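Local coordinates for D-threo-3-hydroxyaspartate dehydratase (Delftia, PDB 3WQC), which catalyses the PLP-dependent removal of ammonia from D-threo-3-hydroxyaspartate to give oxaloacetate, and also acts on D-serine and on L-threo- and L-erythro-3-hydroxyaspartate, at residues Cys220-Leu232 with Leu237-Phe251. Residues are numbered along the deposited sequence; the frame is centred on the assembly and turned at random.
Sequences CPVVSVGSTPTAL and LDGVTEVRAGVYVFF. With PLP (pyridoxal-5'-phosphate), chain J.
Ser224 and Glu242 pair as parallel neighbours where strands 222-225 and 242-243 run side by side, two strands of the TIM-type barrel of the alanine racemase fold, joined by a beta-alpha-beta crossover through helix 228-233. Val225 N bonds to Glu242 O at 3.1 Å, and Arg244 N to Val225 O at 2.8 Å. On the face carrying Val225 and Val243, Val225 CG2 packs 3.9 Å from Val243 CG2, and Ala231 CB of the crossover helix rests on Val243 CG1. The face carrying Ser224 and Glu242 leads to the cofactor. There Arg244 can be followed outward: CB lies near PLP C6, CG and CD pass beside Ser224 OG, and a bend at chi3 (-40°) turns the guanidinium between strand 222-225 and the pyridine ring. NE gives PLP N1 a weak bond, NH2 a shorter one of 2.9 Å, and NH1 donates to Ser224 OG at 2.8 Å, the oxygen lying 2° out of the guanidinium plane. Ser224 OG in turn donates to Glu242 OE1, which also forms a salt bridge with Arg49, a chain of bonds that, with NH2 also bonded to Thr181 O, probably limits the turning of the guanidinium. A leucine in place of Arg244 would probably leave PLP N1 without its arginine partner and Ser224 OG without its donor. An arginine facing N1, as in alanine racemase, is likely to keep that nitrogen unprotonated. At the phosphate, Gly246 N bonds to PLP O1P, and Thr228 N points almost straight at PLP O2P (179°). Thr228 OG1 donates to PLP O1P at 2.6 Å while accepting from Tyr248 N at 3.2 Å.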
ATOM      1  N   CYS B 220      31.742  22.369   1.312  1.00 12.94           N
ATOM      2  CA  CYS B 220      30.900  21.206   1.724  1.00 14.91           C
ATOM      3  C   CYS B 220      30.457  21.454   3.155  1.00 14.73           C
ATOM      4  O   CYS B 220      30.873  20.717   4.031  1.00 17.87           O
ATOM      5  CB  CYS B 220      31.646  19.871   1.520  1.00 15.74           C
ATOM      6  SG  CYS B 220      30.478  18.483   1.724  1.00 16.53           S
ATOM      7  N   PRO B 221      29.549  22.474   3.374  1.00 12.14           N
ATOM      8  CA  PRO B 221      29.349  22.833   4.801  1.00 14.92           C
ATOM      9  C   PRO B 221      28.488  21.817   5.573  1.00 13.67           C
ATOM     10  O   PRO B 221      28.571  21.786   6.811  1.00 19.32           O
ATOM     11  CB  PRO B 221      28.728  24.211   4.712  1.00 18.03           C
ATOM     12  CG  PRO B 221      28.177  24.300   3.319  1.00 19.05           C
ATOM     13  CD  PRO B 221      29.064  23.500   2.424  1.00 14.17           C
ATOM     14  N   VAL B 222      27.572  21.118   4.900  1.00 13.26           N
ATOM     15  CA  VAL B 222      26.704  20.189   5.623  1.00 12.52           C
ATOM     16  C   VAL B 222      27.183  18.761   5.407  1.00 12.58           C
ATOM     17  O   VAL B 222      27.564  18.328   4.290  1.00 13.46           O
ATOM     18  CB  VAL B 222      25.231  20.281   5.112  1.00 15.21           C
ATOM     19  CG1 VAL B 222      24.392  19.070   5.631  1.00 19.14           C
ATOM     20  CG2 VAL B 222      24.671  21.645   5.475  1.00 17.86           C
ATOM     21  N   VAL B 223      27.174  17.994   6.490  1.00 12.98           N
ATOM     22  CA  VAL B 223      27.424  16.527   6.463  1.00 12.22           C
ATOM     23  C   VAL B 223      26.181  15.962   7.101  1.00 11.91           C
ATOM     24  O   VAL B 223      25.966  16.130   8.318  1.00 13.79           O
ATOM     25  CB  VAL B 223      28.699  16.091   7.155  1.00 12.25           C
ATOM     26  CG1 VAL B 223      28.869  14.580   7.200  1.00 16.14           C
ATOM     27  CG2 VAL B 223      29.871  16.786   6.480  1.00 14.99           C
ATOM     28  N   SER B 224      25.358  15.178   6.371  1.00 12.26           N
ATOM     29  CA  SER B 224      24.026  14.687   6.847  1.00 11.77           C
ATOM     30  C   SER B 224      24.055  13.192   6.770  1.00 11.98           C
ATOM     31  O   SER B 224      24.283  12.599   5.660  1.00 13.75           O
ATOM     32  CB  SER B 224      23.011  15.322   5.899  1.00 12.56           C
ATOM     33  OG  SER B 224      21.701  14.892   6.268  1.00 13.72           O
ATOM     34  N   VAL B 225      23.750  12.510   7.874  1.00 11.90           N
ATOM     35  CA  VAL B 225      23.679  11.024   7.881  1.00 12.48           C
ATOM     36  C   VAL B 225      22.335  10.584   8.389  1.00 13.43           C
ATOM     37  O   VAL B 225      21.646  11.391   9.023  1.00 15.37           O
ATOM     38  CB  VAL B 225      24.806  10.360   8.760  1.00 13.77           C
ATOM     39  CG1 VAL B 225      26.187  10.902   8.303  1.00 15.32           C
ATOM     40  CG2 VAL B 225      24.595  10.703  10.259  1.00 16.55           C
ATOM     41  N   GLY B 226      22.008   9.315   8.211  1.00 14.93           N
ATOM     42  CA  GLY B 226      21.011   8.717   9.132  1.00 18.32           C
ATOM     43  C   GLY B 226      20.096   7.686   8.560  1.00 15.19           C
ATOM     44  O   GLY B 226      19.690   7.757   7.420  1.00 17.54           O
ATOM     45  N   SER B 227      19.700   6.811   9.466  1.00 16.63           N
ATOM     46  CA  SER B 227      18.534   5.944   9.379  1.00 14.25           C
ATOM     47  C   SER B 227      18.127   5.904  10.871  1.00 16.25           C
ATOM     48  O   SER B 227      18.939   6.227  11.754  1.00 17.18           O
ATOM     49  CB  SER B 227      18.891   4.548   8.849  1.00 16.06           C
ATOM     50  OG  SER B 227      19.779   3.879   9.764  1.00 17.53           O
ATOM     51  N   THR B 228      16.912   5.462  11.183  1.00 15.29           N
ATOM     52  CA  THR B 228      16.500   5.451  12.588  1.00 15.46           C
ATOM     53  C   THR B 228      17.470   4.540  13.384  1.00 16.15           C
ATOM     54  O   THR B 228      17.897   4.929  14.465  1.00 17.67           O
ATOM     55  CB  THR B 228      14.988   5.057  12.712  1.00 14.26           C
ATOM     56  OG1 THR B 228      14.259   6.255  12.471  1.00 14.51           O
ATOM     57  CG2 THR B 228      14.698   4.592  14.175  1.00 17.09           C
ATOM     58  N   PRO B 229      17.754   3.306  12.897  1.00 14.60           N
ATOM     59  CA  PRO B 229      18.627   2.447  13.775  1.00 18.60           C
ATOM     60  C   PRO B 229      20.020   3.082  14.025  1.00 17.11           C
ATOM     61  O   PRO B 229      20.546   2.970  15.137  1.00 20.96           O
ATOM     62  CB  PRO B 229      18.722   1.152  12.984  1.00 18.78           C
ATOM     63  CG  PRO B 229      17.407   1.141  12.124  1.00 16.61           C
ATOM     64  CD  PRO B 229      17.215   2.573  11.731  1.00 16.94           C
ATOM     65  N   THR B 230      20.654   3.641  12.973  1.00 17.40           N
ATOM     66  CA  THR B 230      22.017   4.207  13.188  1.00 18.24           C
ATOM     67  C   THR B 230      21.926   5.512  13.941  1.00 19.54           C
ATOM     68  O   THR B 230      22.847   5.836  14.691  1.00 18.62           O
ATOM     69  CB  THR B 230      22.804   4.429  11.887  1.00 18.36           C
ATOM     70  OG1 THR B 230      21.996   5.175  10.940  1.00 18.83           O
ATOM     71  CG2 THR B 230      23.147   3.062  11.279  1.00 20.33           C
ATOM     72  N   ALA B 231      20.832   6.277  13.796  1.00 16.94           N
ATOM     73  CA  ALA B 231      20.691   7.505  14.645  1.00 15.85           C
ATOM     74  C   ALA B 231      20.726   7.160  16.134  1.00 18.78           C
ATOM     75  O   ALA B 231      21.308   7.878  16.963  1.00 21.94           O
ATOM     76  CB  ALA B 231      19.439   8.311  14.338  1.00 19.84           C
ATOM     77  N   LEU B 232      20.019   6.072  16.467  1.00 18.21           N
ATOM     78  CA  LEU B 232      19.893   5.636  17.864  1.00 19.12           C
ATOM     79  C   LEU B 232      21.106   4.891  18.406  1.00 19.93           C
ATOM     80  O   LEU B 232      21.305   4.793  19.631  1.00 29.99           O
ATOM     81  CB  LEU B 232      18.634   4.806  18.042  1.00 21.13           C
ATOM     82  CG  LEU B 232      17.339   5.662  17.846  1.00 20.68           C
ATOM     83  CD1 LEU B 232      16.088   4.732  17.781  1.00 20.95           C
ATOM     84  CD2 LEU B 232      17.171   6.785  18.884  1.00 22.28           C
ATOM     85  N   LEU B 237      29.393  11.394  16.711  1.00 20.10           N
ATOM     86  CA  LEU B 237      29.019  11.962  15.423  1.00 20.55           C
ATOM     87  C   LEU B 237      29.949  13.069  14.971  1.00 18.60           C
ATOM     88  O   LEU B 237      29.501  14.057  14.365  1.00 18.96           O
ATOM     89  CB  LEU B 237      27.522  12.417  15.356  1.00 20.68           C
ATOM     90  CG  LEU B 237      26.532  11.232  15.394  1.00 20.76           C
ATOM     91  CD1 LEU B 237      25.050  11.682  15.624  1.00 27.99           C
ATOM     92  CD2 LEU B 237      26.623  10.319  14.141  1.00 23.49           C
ATOM     93  N   ASP B 238      31.237  12.946  15.357  1.00 22.09           N
ATOM     94  CA  ASP B 238      32.197  13.992  14.993  1.00 22.37           C
ATOM     95  C   ASP B 238      32.151  14.269  13.459  1.00 15.52           C
ATOM     96  O   ASP B 238      32.134  13.281  12.656  1.00 19.27           O
ATOM     97  CB  ASP B 238      33.586  13.579  15.402  1.00 24.24           C
ATOM     98  CG  ASP B 238      33.661  13.314  16.834  1.00 31.29           C
ATOM     99  OD1 ASP B 238      33.291  12.218  17.269  1.00 40.53           O
ATOM    100  OD2 ASP B 238      34.184  14.218  17.543  1.00 53.41           O
ATOM    101  N   GLY B 239      32.103  15.544  13.047  1.00 16.02           N
ATOM    102  CA  GLY B 239      32.126  15.831  11.641  1.00 16.81           C
ATOM    103  C   GLY B 239      30.764  15.885  11.002  1.00 16.96           C
ATOM    104  O   GLY B 239      30.611  16.410   9.880  1.00 16.86           O
ATOM    105  N   VAL B 240      29.735  15.442  11.730  1.00 17.74           N
ATOM    106  CA  VAL B 240      28.371  15.410  11.168  1.00 14.93           C
ATOM    107  C   VAL B 240      27.607  16.656  11.586  1.00 14.22           C
ATOM    108  O   VAL B 240      27.705  17.067  12.824  1.00 18.85           O
ATOM    109  CB  VAL B 240      27.605  14.143  11.690  1.00 16.33           C
ATOM    110  CG1 VAL B 240      26.080  14.155  11.354  1.00 15.29           C
ATOM    111  CG2 VAL B 240      28.299  12.908  11.145  1.00 18.32           C
ATOM    112  N   THR B 241      26.835  17.281  10.700  1.00 13.93           N
ATOM    113  CA  THR B 241      26.084  18.552  11.074  1.00 13.97           C
ATOM    114  C   THR B 241      24.647  18.172  11.437  1.00 16.60           C
ATOM    115  O   THR B 241      24.027  18.847  12.216  1.00 17.08           O
ATOM    116  CB  THR B 241      26.131  19.684  10.073  1.00 22.92           C
ATOM    117  OG1 THR B 241      25.637  19.204   8.922  1.00 24.56           O
ATOM    118  CG2 THR B 241      27.480  19.817   9.506  1.00 23.17           C
ATOM    119  N   GLU B 242      24.059  17.161  10.786  1.00 14.71           N
ATOM    120  CA  GLU B 242      22.633  16.824  11.035  1.00 14.40           C
ATOM    121  C   GLU B 242      22.488  15.324  10.851  1.00 13.53           C
ATOM    122  O   GLU B 242      23.184  14.649  10.067  1.00 13.19           O
ATOM    123  CB  GLU B 242      21.712  17.588  10.135  1.00 16.35           C
ATOM    124  CG  GLU B 242      21.924  17.202   8.685  1.00 18.48           C
ATOM    125  CD  GLU B 242      20.891  17.872   7.739  1.00 14.75           C
ATOM    126  OE1 GLU B 242      20.393  17.152   6.806  1.00 14.02           O
ATOM    127  OE2 GLU B 242      20.557  19.093   7.847  1.00 17.61           O
ATOM    128  N   VAL B 243      21.456  14.810  11.524  1.00 14.89           N
ATOM    129  CA  VAL B 243      20.993  13.444  11.331  1.00 13.71           C
ATOM    130  C   VAL B 243      19.548  13.493  10.837  1.00 12.57           C
ATOM    131  O   VAL B 243      18.740  14.290  11.303  1.00 14.49           O
ATOM    132  CB  VAL B 243      21.063  12.698  12.678  1.00 14.58           C
ATOM    133  CG1 VAL B 243      20.342  11.340  12.688  1.00 17.15           C
ATOM    134  CG2 VAL B 243      22.523  12.507  13.069  1.00 18.18           C
ATOM    135  N   ARG B 244      19.256  12.586   9.890  1.00 13.02           N
ATOM    136  CA  ARG B 244      17.904  12.419   9.347  1.00 12.05           C
ATOM    137  C   ARG B 244      17.362  11.067   9.876  1.00 14.79           C
ATOM    138  O   ARG B 244      18.008  10.012   9.746  1.00 16.64           O
ATOM    139  CB  ARG B 244      17.990  12.316   7.783  1.00 12.87           C
ATOM    140  CG  ARG B 244      18.705  13.578   7.230  1.00 13.48           C
ATOM    141  CD  ARG B 244      18.658  13.593   5.670  1.00 12.39           C
ATOM    142  NE  ARG B 244      18.889  12.234   5.133  1.00 11.33           N
ATOM    143  CZ  ARG B 244      20.053  11.557   5.192  1.00 12.15           C
ATOM    144  NH1 ARG B 244      21.197  12.206   5.504  1.00 13.00           N
ATOM    145  NH2 ARG B 244      20.100  10.252   4.915  1.00 13.93           N
ATOM    146  N   ALA B 245      16.156  11.107  10.401  1.00 14.50           N
ATOM    147  CA  ALA B 245      15.497   9.837  10.847  1.00 13.69           C
ATOM    148  C   ALA B 245      14.006  10.124  10.728  1.00 13.43           C
ATOM    149  O   ALA B 245      13.567  11.282  10.847  1.00 13.37           O
ATOM    150  CB  ALA B 245      15.794   9.558  12.334  1.00 15.32           C
ATOM    151  N   GLY B 246      13.272   9.085  10.371  1.00 13.78           N
ATOM    152  CA  GLY B 246      11.803   9.290  10.136  1.00 15.44           C
ATOM    153  C   GLY B 246      10.949   8.269  10.868  1.00 12.88           C
ATOM    154  O   GLY B 246       9.950   8.683  11.489  1.00 14.50           O
ATOM    155  N   VAL B 247      11.213   6.967  10.735  1.00 12.25           N
ATOM    156  CA  VAL B 247      10.220   5.961  11.209  1.00 12.46           C
ATOM    157  C   VAL B 247      10.138   6.040  12.720  1.00 13.81           C
ATOM    158  O   VAL B 247       9.097   5.640  13.274  1.00 14.36           O
ATOM    159  CB  VAL B 247      10.537   4.537  10.728  1.00 13.20           C
ATOM    160  CG1 VAL B 247      11.821   3.949  11.390  1.00 14.94           C
ATOM    161  CG2 VAL B 247       9.299   3.648  10.892  1.00 15.31           C
ATOM    162  N   TYR B 248      11.180   6.512  13.403  1.00 13.76           N
ATOM    163  CA  TYR B 248      11.172   6.595  14.882  1.00 13.73           C
ATOM    164  C   TYR B 248       9.938   7.311  15.428  1.00 13.72           C
ATOM    165  O   TYR B 248       9.609   7.116  16.612  1.00 17.32           O
ATOM    166  CB  TYR B 248      12.464   7.326  15.370  1.00 14.24           C
ATOM    167  CG  TYR B 248      12.289   8.828  15.245  1.00 14.88           C
ATOM    168  CD1 TYR B 248      12.516   9.519  14.037  1.00 13.98           C
ATOM    169  CD2 TYR B 248      11.863   9.613  16.361  1.00 14.61           C
ATOM    170  CE1 TYR B 248      12.289  10.879  13.909  1.00 16.06           C
ATOM    171  CE2 TYR B 248      11.601  10.948  16.221  1.00 16.59           C
ATOM    172  CZ  TYR B 248      11.867  11.615  15.050  1.00 12.52           C
ATOM    173  OH  TYR B 248      11.650  12.964  14.926  1.00 16.34           O
ATOM    174  N   VAL B 249       9.329   8.226  14.702  1.00 14.19           N
ATOM    175  CA  VAL B 249       8.235   8.994  15.231  1.00 14.92           C
ATOM    176  C   VAL B 249       7.136   8.047  15.731  1.00 14.12           C
ATOM    177  O   VAL B 249       6.487   8.335  16.807  1.00 16.07           O
ATOM    178  CB  VAL B 249       7.735  10.090  14.222  1.00 15.14           C
ATOM    179  CG1 VAL B 249       7.039   9.487  12.967  1.00 15.39           C
ATOM    180  CG2 VAL B 249       6.782  11.104  14.893  1.00 18.13           C
ATOM    181  N   PHE B 250       6.933   6.947  14.984  1.00 14.86           N
ATOM    182  CA  PHE B 250       5.974   5.920  15.422  1.00 13.13           C
ATOM    183  C   PHE B 250       6.579   4.628  15.883  1.00 15.16           C
ATOM    184  O   PHE B 250       5.963   3.892  16.697  1.00 17.20           O
ATOM    185  CB  PHE B 250       4.957   5.589  14.272  1.00 14.49           C
ATOM    186  CG  PHE B 250       4.210   6.815  13.761  1.00 13.86           C
ATOM    187  CD1 PHE B 250       3.767   7.872  14.638  1.00 14.44           C
ATOM    188  CD2 PHE B 250       3.871   6.881  12.407  1.00 14.74           C
ATOM    189  CE1 PHE B 250       3.030   8.976  14.136  1.00 15.39           C
ATOM    190  CE2 PHE B 250       3.111   7.962  11.926  1.00 16.18           C
ATOM    191  CZ  PHE B 250       2.723   9.013  12.766  1.00 14.37           C
ATOM    192  N   PHE B 251       7.731   4.231  15.320  1.00 15.09           N
ATOM    193  CA  PHE B 251       8.256   2.896  15.402  1.00 13.24           C
ATOM    194  C   PHE B 251       7.297   1.844  14.811  1.00 15.14           C
ATOM    195  O   PHE B 251       6.205   2.216  14.327  1.00 15.41           O
ATOM    196  CB  PHE B 251       8.740   2.485  16.853  1.00 15.72           C
ATOM    197  CG  PHE B 251       9.963   3.251  17.296  1.00 15.20           C
ATOM    198  CD1 PHE B 251      11.178   3.071  16.598  1.00 16.90           C
ATOM    199  CD2 PHE B 251       9.923   4.083  18.416  1.00 18.03           C
ATOM    200  CE1 PHE B 251      12.367   3.681  17.066  1.00 17.44           C
ATOM    201  CE2 PHE B 251      11.109   4.729  18.868  1.00 18.32           C
ATOM    202  CZ  PHE B 251      12.312   4.497  18.186  1.00 18.43           C
TER
HETATM  203  N1  PLP J 402      17.301   9.417   4.771  1.00 12.46           N
HETATM  204  C2  PLP J 402      16.854   8.968   3.580  1.00 11.46           C
HETATM  205  C2A PLP J 402      17.549   9.361   2.296  1.00 13.68           C
HETATM  206  C3  PLP J 402      15.687   8.119   3.552  1.00 12.81           C
HETATM  207  O3  PLP J 402      15.236   7.700   2.380  1.00 15.43           O
HETATM  208  C4  PLP J 402      15.075   7.770   4.808  1.00 13.72           C
HETATM  209  C4A PLP J 402      13.899   6.964   4.786  1.00 21.05           C
HETATM  210  C5  PLP J 402      15.619   8.295   6.017  1.00 12.50           C
HETATM  211  C6  PLP J 402      16.790   9.064   5.953  1.00 12.80           C
HETATM  212  C5A PLP J 402      15.016   7.955   7.358  1.00 16.46           C
HETATM  213  O4P PLP J 402      15.246   6.497   7.635  1.00 15.07           O
HETATM  214  P   PLP J 402      14.358   5.832   8.790  1.00 13.99           P
HETATM  215  O1P PLP J 402      14.482   6.787   9.919  1.00 17.22           O
HETATM  216  O2P PLP J 402      15.057   4.544   9.047  1.00 15.05           O
HETATM  217  O3P PLP J 402      12.957   5.735   8.343  1.00 19.34           O